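Local coordinates for protein nucleoporin NUP159 (Saccharomyces cerevisiae, PDB 1XIP) that forms part of the nuclear pore complex, its N-terminal beta-propeller domain tethering the helicase Dbp5 to the pore for mRNA export, at residues Glu64-Leu67 against Leu68-His71. Numbering follows the deposited sequence.
Sequences ELQL and LRDH
R69 N lies 2.9 Å from L65 O, and its N-H points almost straight at that oxygen, at 177°, in the first turn of helix 65-73. Three more i to i+4 backbone hydrogen bonds accompany it: L68 to E64, D70 to Q66 and H71 to L67. E64, the N-cap residue, gives its carbonyl to the longest of the four, with L68 N 3.2 Å from E64 O. At the other end H71 N closes on L67 O at 2.8 Å. The tightly packed side is that of L65 and L68, both buried. CB of L68 rests 3.6 Å from L65 O, and its CG, anti to the backbone N, carries the side chain off toward Y367 and F52. The L65 side chain also touches Y367. Q66 and D70 make the looser, partly exposed side. The D70 carboxylate lies beyond the end of the Q66 carbonyl, CG 3.2 Å from Q66 O, because chi1 of -76° sets it beside the backbone N and back toward the preceding turn. The Q66 side chain, bent at chi2, brings its terminal amide across that carboxylate, the two planes 53° apart. R69 starts from the same turn, CB 3.6 Å from L65 O, but its chain leads away to hydrogen-bond T346 through NH1. H71 likewise swings its imidazole off the turn, where ND1 is hydrogen-bonded to T77 O. The helix is an insertion in a blade of the propeller, linking strand 59-64 to strand 83-86, which pair in the same four-stranded antiparallel sheet. L68 and E64 touch strand 51-56 of that blade, while L65, L68 and R69 meet strand 365-370 of a different blade, so the helix packs against both sheets.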
ATOM      1  N   GLU A  64      12.468 -17.629   5.204  1.00 16.39           N
ATOM      2  CA  GLU A  64      13.700 -17.213   4.535  1.00 17.72           C
ATOM      3  C   GLU A  64      13.425 -16.634   3.134  1.00 17.98           C
ATOM      4  O   GLU A  64      12.692 -17.233   2.336  1.00 18.35           O
ATOM      5  CB  GLU A  64      14.648 -18.398   4.416  1.00 18.53           C
ATOM      6  CG  GLU A  64      15.779 -18.420   5.443  1.00 23.16           C
ATOM      7  CD  GLU A  64      16.781 -17.257   5.284  1.00 30.49           C
ATOM      8  OE1 GLU A  64      16.938 -16.691   4.138  1.00 32.36           O
ATOM      9  OE2 GLU A  64      17.421 -16.902   6.317  1.00 32.25           O
ATOM     10  N   LEU A  65      14.012 -15.478   2.831  1.00 17.89           N
ATOM     11  CA  LEU A  65      13.788 -14.801   1.558  1.00 18.07           C
ATOM     12  C   LEU A  65      14.365 -15.551   0.353  1.00 18.72           C
ATOM     13  O   LEU A  65      13.692 -15.688  -0.674  1.00 19.53           O
ATOM     14  CB  LEU A  65      14.367 -13.394   1.606  1.00 17.93           C
ATOM     15  CG  LEU A  65      13.708 -12.170   0.957  1.00 18.00           C
ATOM     16  CD1 LEU A  65      14.804 -11.188   0.548  1.00 16.87           C
ATOM     17  CD2 LEU A  65      12.795 -12.484  -0.211  1.00 16.42           C
ATOM     18  N   GLN A  66      15.606 -16.021   0.454  1.00 18.87           N
ATOM     19  CA  GLN A  66      16.215 -16.786  -0.646  1.00 19.53           C
ATOM     20  C   GLN A  66      15.349 -17.992  -1.002  1.00 18.91           C
ATOM     21  O   GLN A  66      15.255 -18.363  -2.160  1.00 18.25           O
ATOM     22  CB  GLN A  66      17.632 -17.243  -0.299  1.00 19.82           C
ATOM     23  CG  GLN A  66      18.426 -17.842  -1.461  1.00 23.31           C
ATOM     24  CD  GLN A  66      18.628 -16.865  -2.620  1.00 27.74           C
ATOM     25  OE1 GLN A  66      18.184 -17.123  -3.745  1.00 29.14           O
ATOM     26  NE2 GLN A  66      19.294 -15.744  -2.345  1.00 29.78           N
ATOM     27  N   LEU A  67      14.713 -18.577   0.012  1.00 18.87           N
ATOM     28  CA  LEU A  67      13.836 -19.720  -0.165  1.00 18.94           C
ATOM     29  C   LEU A  67      12.611 -19.337  -0.970  1.00 18.74           C
ATOM     30  O   LEU A  67      12.264 -20.009  -1.938  1.00 19.38           O
ATOM     31  CB  LEU A  67      13.416 -20.290   1.183  1.00 19.10           C
ATOM     32  CG  LEU A  67      13.633 -21.776   1.480  1.00 20.19           C
ATOM     33  CD1 LEU A  67      13.358 -22.619   0.245  1.00 22.72           C
ATOM     34  CD2 LEU A  67      15.048 -22.032   1.996  1.00 20.23           C
ATOM     35  N   LEU A  68      11.969 -18.247  -0.593  1.00 18.26           N
ATOM     36  CA  LEU A  68      10.778 -17.804  -1.291  1.00 18.28           C
ATOM     37  C   LEU A  68      11.091 -17.463  -2.744  1.00 18.69           C
ATOM     38  O   LEU A  68      10.367 -17.856  -3.655  1.00 18.23           O
ATOM     39  CB  LEU A  68      10.169 -16.613  -0.568  1.00 18.26           C
ATOM     40  CG  LEU A  68       8.938 -15.963  -1.175  1.00 17.97           C
ATOM     41  CD1 LEU A  68       7.784 -16.940  -1.204  1.00 16.01           C
ATOM     42  CD2 LEU A  68       8.592 -14.673  -0.391  1.00 18.04           C
ATOM     43  N   ARG A  69      12.189 -16.748  -2.958  1.00 19.53           N
ATOM     44  CA  ARG A  69      12.618 -16.440  -4.310  1.00 20.52           C
ATOM     45  C   ARG A  69      12.740 -17.725  -5.129  1.00 20.70           C
ATOM     46  O   ARG A  69      12.126 -17.843  -6.180  1.00 21.56           O
ATOM     47  CB  ARG A  69      13.931 -15.664  -4.305  1.00 20.74           C
ATOM     48  CG  ARG A  69      14.197 -14.924  -5.599  1.00 22.69           C
ATOM     49  CD  ARG A  69      15.454 -15.405  -6.309  1.00 27.99           C
ATOM     50  NE  ARG A  69      15.492 -15.110  -7.752  1.00 30.06           N
ATOM     51  CZ  ARG A  69      16.187 -14.109  -8.307  1.00 30.42           C
ATOM     52  NH1 ARG A  69      16.891 -13.271  -7.541  1.00 29.73           N
ATOM     53  NH2 ARG A  69      16.171 -13.941  -9.631  1.00 29.15           N
ATOM     54  N   ASP A  70      13.489 -18.696  -4.607  1.00 20.61           N
ATOM     55  CA  ASP A  70      13.791 -19.939  -5.304  1.00 20.01           C
ATOM     56  C   ASP A  70      12.555 -20.799  -5.535  1.00 19.96           C
ATOM     57  O   ASP A  70      12.440 -21.475  -6.565  1.00 19.68           O
ATOM     58  CB  ASP A  70      14.820 -20.736  -4.512  1.00 19.87           C
ATOM     59  CG  ASP A  70      16.222 -20.175  -4.636  1.00 20.95           C
ATOM     60  OD1 ASP A  70      16.417 -19.164  -5.344  1.00 21.55           O
ATOM     61  OD2 ASP A  70      17.208 -20.680  -4.044  1.00 24.27           O
ATOM     62  N   HIS A  71      11.648 -20.790  -4.562  1.00 19.83           N
ATOM     63  CA  HIS A  71      10.383 -21.507  -4.679  1.00 19.71           C
ATOM     64  C   HIS A  71       9.550 -20.965  -5.850  1.00 20.29           C
ATOM     65  O   HIS A  71       8.977 -21.722  -6.631  1.00 19.84           O
ATOM     66  CB  HIS A  71       9.589 -21.429  -3.367  1.00 18.54           C
ATOM     67  CG  HIS A  71       8.245 -22.084  -3.438  1.00 18.20           C
ATOM     68  ND1 HIS A  71       8.084 -23.448  -3.604  1.00 17.52           N
ATOM     69  CD2 HIS A  71       6.996 -21.563  -3.378  1.00 17.22           C
ATOM     70  CE1 HIS A  71       6.795 -23.735  -3.641  1.00 17.01           C
ATOM     71  NE2 HIS A  71       6.113 -22.608  -3.508  1.00 16.54           N
TER